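Local coordinates for putative calcium binding protein (Streptomyces coelicolor, PDB 3AKB) that binds calcium ions in EF-hand helix-loop-helix sites and is thought to take part in calcium-mediated regulation in this bacterium, at residues 19-24 with 55-60; 61-66 with 79-84. The protein carries 2 engineered substitutions. One frame throughout, in Å; residues are numbered along the deposited sequence.

Interaction 1 of 2, residues 19-24 with 55-60. With CA (calcium ion), chain H; CA (calcium ion), chain E.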
ATOM      1  N   GLY A  19      -1.669  16.048  -5.266  1.00 11.85           N
ATOM      2  CA  GLY A  19      -2.467  16.648  -4.187  1.00 11.21           C
ATOM      3  C   GLY A  19      -3.846  16.087  -3.946  1.00 10.80           C
ATOM      4  O   GLY A  19      -4.566  16.514  -3.035  1.00 13.07           O
ATOM      5  N   HIS A  20      -4.244  15.112  -4.769  1.00 10.55           N
ATOM      6  CA  HIS A  20      -5.472  14.403  -4.496  1.00 10.42           C
ATOM      7  C   HIS A  20      -5.286  12.952  -4.884  1.00 10.12           C
ATOM      8  O   HIS A  20      -4.482  12.654  -5.759  1.00  9.96           O
ATOM      9  CB  HIS A  20      -6.669  15.047  -5.231  1.00 11.31           C
ATOM     10  CG  HIS A  20      -6.602  14.971  -6.728  1.00 10.35           C
ATOM     11  ND1 HIS A  20      -6.209  16.038  -7.510  1.00 14.09           N
ATOM     12  CD2 HIS A  20      -6.947  13.981  -7.585  1.00 13.04           C
ATOM     13  CE1 HIS A  20      -6.267  15.689  -8.787  1.00 13.71           C
ATOM     14  NE2 HIS A  20      -6.736  14.453  -8.860  1.00 13.61           N
ATOM     15  N   ILE A  21      -6.023  12.070  -4.225  1.00  9.80           N
ATOM     16  CA  ILE A  21      -5.927  10.630  -4.477  1.00 10.32           C
ATOM     17  C   ILE A  21      -7.033  10.237  -5.461  1.00 10.30           C
ATOM     18  O   ILE A  21      -8.213  10.544  -5.212  1.00 10.33           O
ATOM     19  CB  ILE A  21      -6.058   9.835  -3.171  1.00 10.39           C
ATOM     20  CG1 ILE A  21      -4.993  10.317  -2.164  1.00 10.10           C
ATOM     21  CG2 ILE A  21      -5.897   8.336  -3.448  1.00 11.13           C
ATOM     22  CD1 ILE A  21      -5.313  10.028  -0.716  1.00 12.14           C
ATOM     23  N   ASP A  22      -6.624   9.588  -6.560  1.00 10.24           N
ATOM     24  CA  ASP A  22      -7.490   9.063  -7.637  1.00  9.97           C
ATOM     25  C   ASP A  22      -7.305   7.557  -7.753  1.00  9.96           C
ATOM     26  O   ASP A  22      -6.301   7.000  -7.302  1.00  8.83           O
ATOM     27  CB  ASP A  22      -7.003   9.540  -9.033  1.00 11.25           C
ATOM     28  CG  ASP A  22      -7.307  10.967  -9.333  1.00 10.05           C
ATOM     29  OD1 ASP A  22      -8.394  11.504  -9.002  1.00 13.39           O
ATOM     30  OD2 ASP A  22      -6.401  11.559  -9.952  1.00 12.85           O
ATOM     31  N   ARG A  23      -8.231   6.907  -8.462  1.00  9.03           N
ATOM     32  CA  ARG A  23      -8.027   5.501  -8.794  1.00  9.86           C
ATOM     33  C   ARG A  23      -6.694   5.353  -9.525  1.00  9.33           C
ATOM     34  O   ARG A  23      -6.010   4.368  -9.340  1.00  8.99           O
ATOM     35  CB  ARG A  23      -9.164   4.937  -9.638  1.00 10.93           C
ATOM     36  CG  ARG A  23      -9.088   3.425  -9.782  1.00 13.34           C
ATOM     37  CD  ARG A  23     -10.164   2.919 -10.699  1.00 16.08           C
ATOM     38  NE  ARG A  23      -9.805   3.163 -12.086  1.00 14.80           N
ATOM     39  CZ  ARG A  23     -10.417   2.602 -13.119  1.00 13.29           C
ATOM     40  NH1 ARG A  23     -11.453   1.778 -12.922  1.00 14.15           N
ATOM     41  NH2 ARG A  23     -10.000   2.901 -14.338  1.00 11.83           N
ATOM     42  N   SER A  24      -6.334   6.341 -10.339  1.00  9.01           N
ATOM     43  CA  SER A  24      -5.113   6.259 -11.150  1.00  9.22           C
ATOM     44  C   SER A  24      -3.843   6.234 -10.297  1.00  8.36           C
ATOM     45  O   SER A  24      -2.815   5.690 -10.715  1.00  8.75           O
ATOM     46  CB  SER A  24      -5.028   7.361 -12.188  1.00 10.11           C
ATOM     47  OG  SER A  24      -5.021   8.614 -11.563  1.00 11.52           O
ATOM     48  N   ALA A  55      -9.765  -2.493  -5.551  1.00  8.03           N
ATOM     49  CA  ALA A  55     -10.549  -2.730  -4.343  1.00  7.79           C
ATOM     50  C   ALA A  55     -10.063  -1.850  -3.183  1.00  8.96           C
ATOM     51  O   ALA A  55     -10.871  -1.366  -2.392  1.00 10.74           O
ATOM     52  CB  ALA A  55     -10.485  -4.202  -3.971  1.00  8.52           C
ATOM     53  N   LEU A  56      -8.755  -1.640  -3.100  1.00  9.15           N
ATOM     54  CA  LEU A  56      -8.214  -0.787  -2.036  1.00  8.93           C
ATOM     55  C   LEU A  56      -8.646   0.656  -2.269  1.00  8.95           C
ATOM     56  O   LEU A  56      -9.006   1.342  -1.322  1.00  9.61           O
ATOM     57  CB  LEU A  56      -6.695  -0.913  -1.940  1.00 10.29           C
ATOM     58  CG  LEU A  56      -5.955  -0.114  -0.857  1.00 12.21           C
ATOM     59  CD1 LEU A  56      -6.650  -0.217   0.496  1.00 12.52           C
ATOM     60  CD2 LEU A  56      -4.534  -0.636  -0.768  1.00 14.83           C
ATOM     61  N   TRP A  57      -8.569   1.120  -3.517  1.00  8.12           N
ATOM     62  CA  TRP A  57      -9.090   2.418  -3.858  1.00  8.59           C
ATOM     63  C   TRP A  57     -10.540   2.568  -3.394  1.00  8.96           C
ATOM     64  O   TRP A  57     -10.872   3.571  -2.765  1.00  8.74           O
ATOM     65  CB  TRP A  57      -8.983   2.642  -5.379  1.00  8.82           C
ATOM     66  CG  TRP A  57      -9.974   3.655  -5.864  1.00  9.25           C
ATOM     67  CD1 TRP A  57     -11.067   3.419  -6.660  1.00  8.77           C
ATOM     68  CD2 TRP A  57      -9.987   5.065  -5.562  1.00  9.87           C
ATOM     69  NE1 TRP A  57     -11.747   4.597  -6.896  1.00 11.53           N
ATOM     70  CE2 TRP A  57     -11.114   5.618  -6.225  1.00  8.96           C
ATOM     71  CE3 TRP A  57      -9.156   5.915  -4.805  1.00 11.11           C
ATOM     72  CZ2 TRP A  57     -11.425   6.988  -6.161  1.00 10.81           C
ATOM     73  CZ3 TRP A  57      -9.485   7.277  -4.729  1.00 11.08           C
ATOM     74  CH2 TRP A  57     -10.604   7.798  -5.408  1.00  8.77           C
ATOM     75  N   GLN A  58     -11.396   1.596  -3.713  1.00  9.81           N
ATOM     76  CA  GLN A  58     -12.808   1.696  -3.302  1.00 10.56           C
ATOM     77  C   GLN A  58     -12.932   1.732  -1.790  1.00 11.47           C
ATOM     78  O   GLN A  58     -13.788   2.440  -1.261  1.00 12.14           O
ATOM     79  CB  GLN A  58     -13.660   0.562  -3.859  1.00 12.07           C
ATOM     80  CG  GLN A  58     -13.754   0.555  -5.383  1.00 12.80           C
ATOM     81  CD  GLN A  58     -14.380   1.811  -6.028  1.00 16.10           C
ATOM     82  OE1 GLN A  58     -14.338   1.971  -7.259  1.00 19.73           O
ATOM     83  NE2 GLN A  58     -14.935   2.707  -5.215  1.00 17.33           N
ATOM     84  N   GLY A  59     -12.067   1.001  -1.100  1.00 10.98           N
ATOM     85  CA  GLY A  59     -12.096   1.011   0.369  1.00 12.47           C
ATOM     86  C   GLY A  59     -11.746   2.385   0.900  1.00 12.61           C
ATOM     87  O   GLY A  59     -12.372   2.884   1.838  1.00 14.51           O
ATOM     88  N   LEU A  60     -10.729   3.010   0.313  1.00 12.17           N
ATOM     89  CA  LEU A  60     -10.338   4.329   0.799  1.00 12.30           C
ATOM     90  C   LEU A  60     -11.363   5.390   0.425  1.00 12.06           C
ATOM     91  O   LEU A  60     -11.714   6.246   1.259  1.00 12.35           O
ATOM     92  CB  LEU A  60      -8.937   4.713   0.296  1.00 12.09           C
ATOM     93  CG  LEU A  60      -8.356   6.002   0.874  1.00 12.70           C
ATOM     94  CD1 LEU A  60      -8.234   5.951   2.401  1.00 12.82           C
ATOM     95  CD2 LEU A  60      -7.029   6.346   0.232  1.00 13.11           C
TER
HETATM   96 CA    CA H 174      -7.036  13.509 -10.573  1.00  8.57          CA
HETATM   97 CA    CA E 171      -2.749  11.818  -7.126  1.00  9.00          CA
HETATM   98  O   HOH W   1      -3.825  11.590  -9.214  1.00  9.91           O
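Trp-57, projecting from helix 44-64, lays one face of its indole against the backbone from Asp-22 to Arg-23, where the first calcium-binding loop runs into helix 23-37. With its CG roughly anti to the backbone N (chi1 156°), the ring reaches out to the loop. The carbonyl carbon of Asp-22 sits over the rim on that face, 3.7 Å from Trp-57 CZ3, and Arg-23 N lies above the ring's centre. Farther along the same face, Arg-23 CB stands 3.8 Å from the centroid of the five-membered ring, 10° off its normal, a CH-pi contact. The next carbon, Arg-23 CG, rests 3.7 Å from Trp-57 CD1. Arginine suits this exposed margin of the contact because its methylenes cover the indole while the extended start of the chain carries the guanidinium away, nearly perpendicular to the ring.

Ile-21 reaches inward with both branches. Its CG2 meets Trp-57 CZ3 at 4.0 Å, and its CD1 meets Leu-60 CD2 at 4.2 Å, the side chains crossing at about a right angle. Phe-13, Phe-26 and Ile-72 enclose the same apolar cluster, where the branched isoleucine and leucine fit among aromatic rings.

The side chains of His-20 and Asp-22 bind calcium instead. Asp-22 OD2 and His-20 NE2 share one ion, the latter at 2.0 Å, short for calcium. The backbone O of His-20 binds the second, at 2.4 Å, completing a site with Asp-14, Asp-16, Asn-18 and Asp-25. A water on this second ion donates to Asp-22 OD2, joining the two metal sites.

No hydrogen bond crosses between the segments, so dispersion and the fit of backbone to indole hold them together. The strand end is thus held on one flank by calcium ligands and on the other by the indole.

Interaction 2 of 2, residues 61-66 with 79-84. With CA (calcium ion), chain F.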
ATOM      1  N   ALA A  61     -11.817   5.355  -0.826  1.00 11.82           N
ATOM      2  CA  ALA A  61     -12.836   6.289  -1.298  1.00 11.90           C
ATOM      3  C   ALA A  61     -14.093   6.186  -0.428  1.00 13.17           C
ATOM      4  O   ALA A  61     -14.705   7.216  -0.106  1.00 13.41           O
ATOM      5  CB  ALA A  61     -13.158   6.027  -2.778  1.00 11.09           C
ATOM      6  N   GLY A  62     -14.466   4.962  -0.033  1.00 14.12           N
ATOM      7  CA  GLY A  62     -15.658   4.753   0.822  1.00 15.51           C
ATOM      8  C   GLY A  62     -15.560   5.474   2.156  1.00 16.48           C
ATOM      9  O   GLY A  62     -16.571   5.983   2.692  1.00 18.23           O
ATOM     10  N   ILE A  63     -14.349   5.540   2.694  1.00 16.22           N
ATOM     11  CA  ILE A  63     -14.081   6.222   3.962  1.00 16.47           C
ATOM     12  C   ILE A  63     -13.940   7.739   3.800  1.00 16.15           C
ATOM     13  O   ILE A  63     -14.474   8.498   4.614  1.00 17.46           O
ATOM     14  CB  ILE A  63     -12.806   5.651   4.629  1.00 17.62           C
ATOM     15  CG1 ILE A  63     -13.100   4.251   5.183  1.00 18.61           C
ATOM     16  CG2 ILE A  63     -12.257   6.600   5.702  1.00 19.41           C
ATOM     17  CD1 ILE A  63     -11.882   3.303   5.211  1.00 20.20           C
ATOM     18  N   ALA A  64     -13.249   8.170   2.746  1.00 14.67           N
ATOM     19  CA  ALA A  64     -12.709   9.541   2.644  1.00 14.80           C
ATOM     20  C   ALA A  64     -13.337  10.456   1.595  1.00 14.35           C
ATOM     21  O   ALA A  64     -13.282  11.688   1.743  1.00 14.53           O
ATOM     22  CB  ALA A  64     -11.196   9.485   2.416  1.00 14.72           C
ATOM     23  N   ASP A  65     -13.921   9.880   0.550  1.00 14.00           N
ATOM     24  CA  ASP A  65     -14.442  10.683  -0.556  1.00 14.33           C
ATOM     25  C   ASP A  65     -15.859  11.129  -0.236  1.00 16.05           C
ATOM     26  O   ASP A  65     -16.821  10.564  -0.745  1.00 17.78           O
ATOM     27  CB  ASP A  65     -14.414   9.907  -1.888  1.00 13.54           C
ATOM     28  CG  ASP A  65     -14.932  10.720  -3.052  1.00 14.50           C
ATOM     29  OD1 ASP A  65     -14.859  11.952  -3.001  1.00 16.43           O
ATOM     30  OD2 ASP A  65     -15.410  10.118  -4.033  1.00 14.38           O
ATOM     31  N   ARG A  66     -15.979  12.170   0.574  1.00 17.16           N
ATOM     32  CA  ARG A  66     -17.290  12.526   1.118  1.00 19.15           C
ATOM     33  C   ARG A  66     -18.204  13.326   0.173  1.00 19.41           C
ATOM     34  O   ARG A  66     -19.419  13.356   0.388  1.00 21.59           O
ATOM     35  CB  ARG A  66     -17.175  13.129   2.524  1.00 20.01           C
ATOM     36  CG  ARG A  66     -16.874  12.083   3.630  1.00 21.77           C
ATOM     37  CD  ARG A  66     -17.946  10.969   3.693  1.00 23.90           C
ATOM     38  NE  ARG A  66     -17.416   9.694   4.194  1.00 28.17           N
ATOM     39  CZ  ARG A  66     -17.849   9.071   5.291  1.00 30.66           C
ATOM     40  NH1 ARG A  66     -18.844   9.585   6.013  1.00 31.82           N
ATOM     41  NH2 ARG A  66     -17.299   7.920   5.659  1.00 32.12           N
ATOM     42  N   THR A  79      -9.205  15.925   7.399  1.00 24.27           N
ATOM     43  CA  THR A  79     -10.415  16.189   8.224  1.00 24.85           C
ATOM     44  C   THR A  79     -11.344  14.977   8.412  1.00 24.98           C
ATOM     45  O   THR A  79     -12.150  14.938   9.352  1.00 26.51           O
ATOM     46  CB  THR A  79     -11.266  17.386   7.671  1.00 25.36           C
ATOM     47  OG1 THR A  79     -11.758  17.054   6.363  1.00 25.02           O
ATOM     48  CG2 THR A  79     -10.427  18.685   7.597  1.00 24.63           C
ATOM     49  N   GLY A  80     -11.243  13.997   7.521  1.00 24.95           N
ATOM     50  CA  GLY A  80     -12.148  12.848   7.542  1.00 24.12           C
ATOM     51  C   GLY A  80     -11.450  11.522   7.782  1.00 23.71           C
ATOM     52  O   GLY A  80     -11.690  10.861   8.802  1.00 24.29           O
ATOM     53  N   ALA A  81     -10.560  11.159   6.855  1.00 22.34           N
ATOM     54  CA  ALA A  81      -9.992   9.815   6.793  1.00 20.93           C
ATOM     55  C   ALA A  81      -9.124   9.426   7.988  1.00 19.88           C
ATOM     56  O   ALA A  81      -9.175   8.288   8.429  1.00 19.66           O
ATOM     57  CB  ALA A  81      -9.208   9.609   5.481  1.00 21.12           C
ATOM     58  N   VAL A  82      -8.325  10.361   8.488  1.00 18.90           N
ATOM     59  CA  VAL A  82      -7.378  10.059   9.572  1.00 18.72           C
ATOM     60  C   VAL A  82      -8.043   9.429  10.799  1.00 19.15           C
ATOM     61  O   VAL A  82      -7.597   8.371  11.258  1.00 17.36           O
ATOM     62  CB  VAL A  82      -6.539  11.294   9.971  1.00 18.25           C
ATOM     63  CG1 VAL A  82      -5.635  10.992  11.188  1.00 19.40           C
ATOM     64  CG2 VAL A  82      -5.718  11.762   8.797  1.00 18.41           C
ATOM     65  N   LYS A  83      -9.082  10.081  11.330  1.00 20.06           N
ATOM     66  CA  LYS A  83      -9.796   9.555  12.498  1.00 22.58           C
ATOM     67  C   LYS A  83     -10.430   8.206  12.195  1.00 22.46           C
ATOM     68  O   LYS A  83     -10.272   7.254  12.959  1.00 22.75           O
ATOM     69  CB  LYS A  83     -10.866  10.529  13.012  1.00 22.40           C
ATOM     70  CG  LYS A  83     -11.823   9.863  14.018  1.00 23.80           C
ATOM     71  CD  LYS A  83     -12.736  10.842  14.750  1.00 25.23           C
ATOM     72  CE  LYS A  83     -13.931  10.107  15.375  1.00 28.54           C
ATOM     73  NZ  LYS A  83     -14.903   9.577  14.343  1.00 31.75           N
ATOM     74  N   ARG A  84     -11.143   8.129  11.075  1.00 23.42           N
ATOM     75  CA  ARG A  84     -11.801   6.890  10.682  1.00 23.92           C
ATOM     76  C   ARG A  84     -10.793   5.742  10.531  1.00 23.66           C
ATOM     77  O   ARG A  84     -11.053   4.623  10.969  1.00 23.80           O
ATOM     78  CB  ARG A  84     -12.645   7.089   9.417  1.00 24.33           C
ATOM     79  CG  ARG A  84     -13.820   8.050   9.601  1.00 27.16           C
ATOM     80  CD  ARG A  84     -15.009   7.642   8.738  1.00 31.49           C
ATOM     81  NE  ARG A  84     -15.853   8.774   8.358  1.00 35.24           N
ATOM     82  CZ  ARG A  84     -16.882   9.230   9.071  1.00 36.95           C
ATOM     83  NH1 ARG A  84     -17.212   8.668  10.228  1.00 38.31           N
ATOM     84  NH2 ARG A  84     -17.581  10.266   8.628  1.00 37.64           N
TER
HETATM   85 CA    CA F 172     -13.835  14.152  -3.070  1.00 11.76          CA
HETATM   86  O   HOH W   2     -14.370  10.854   6.268  1.00 40.92           O
HETATM   87  O   HOH W   3     -13.155  16.495  -3.663  1.00 20.01           O
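Arg-84 of helix 74-87 reaches back to the end of helix 44-64, touching first Ile-63 and then Arg-66. Its CB lies 3.8 Å from Ile-63 CG2, methylene against methyl. A bend at chi2 (-147°) then turns the chain, and CD comes to 3.8 Å from Arg-66 NH2. Next, Arg-84 NE lies over one face of the Arg-66 guanidinium, 3.2 Å from Arg-66 NH2, and gives a long, weak hydrogen bond to a water that itself donates to Ile-63 O. Arg-84 CZ then lies against both Arg-66 NH1 and NH2, and Ile-63 O is at the edge of the Arg-84 guanidinium. At the tip, Arg-84 NH2 is 3.0 Å from Arg-66 NH1. The two guanidinium planes lie nearly parallel, 9° apart, although the facing nitrogens are all donors and no hydrogen bond joins the groups.

Ile-63 O, near the helix end, also receives weak bonds from Arg-66 NE and NH2, which steady the Arg-66 group. An alanine in place of Arg-84 would probably leave the Arg-66 guanidinium without its neighbour and the water without one of its donors.

Alongside the arginine pair the helices come close: Ala-64 CB meets Ala-81 CB at 3.7 Å, an approach that suits so small a residue on both sides. Just beyond, Asp-65 OD1 binds calcium at 2.4 Å, opening the loop completed by Asp-67, Asp-69, Arg-71 and Glu-76.

Apolar contacts thus join the two helices of this EF-hand, while beside them Ile-63 O gathers the weak bonds of Arg-66 and one from the bridging water. The pair of like charges lies at the exposed side, where solvent probably offsets its repulsion.

From the N terminus, helix 2-13 leads into the first calcium loop, and the chain then runs through helix 23-37 before helix 44-64 returns to that loop. Interaction 1 closes this span of 30 intervening residues. Interaction 2 opens at the very next residue and closes a shorter span of 12, the rest of the second calcium loop and the start of helix 74-87. The two are in series, neither nested nor crossed, and share helix 44-64, their centres about 11 Å apart. The antiparallel pairing of strands 20-21 and 72-73 crosses interaction 2 and ties the two calcium loops to each other, while the contacts tie each loop's neighbourhood to helix 44-64.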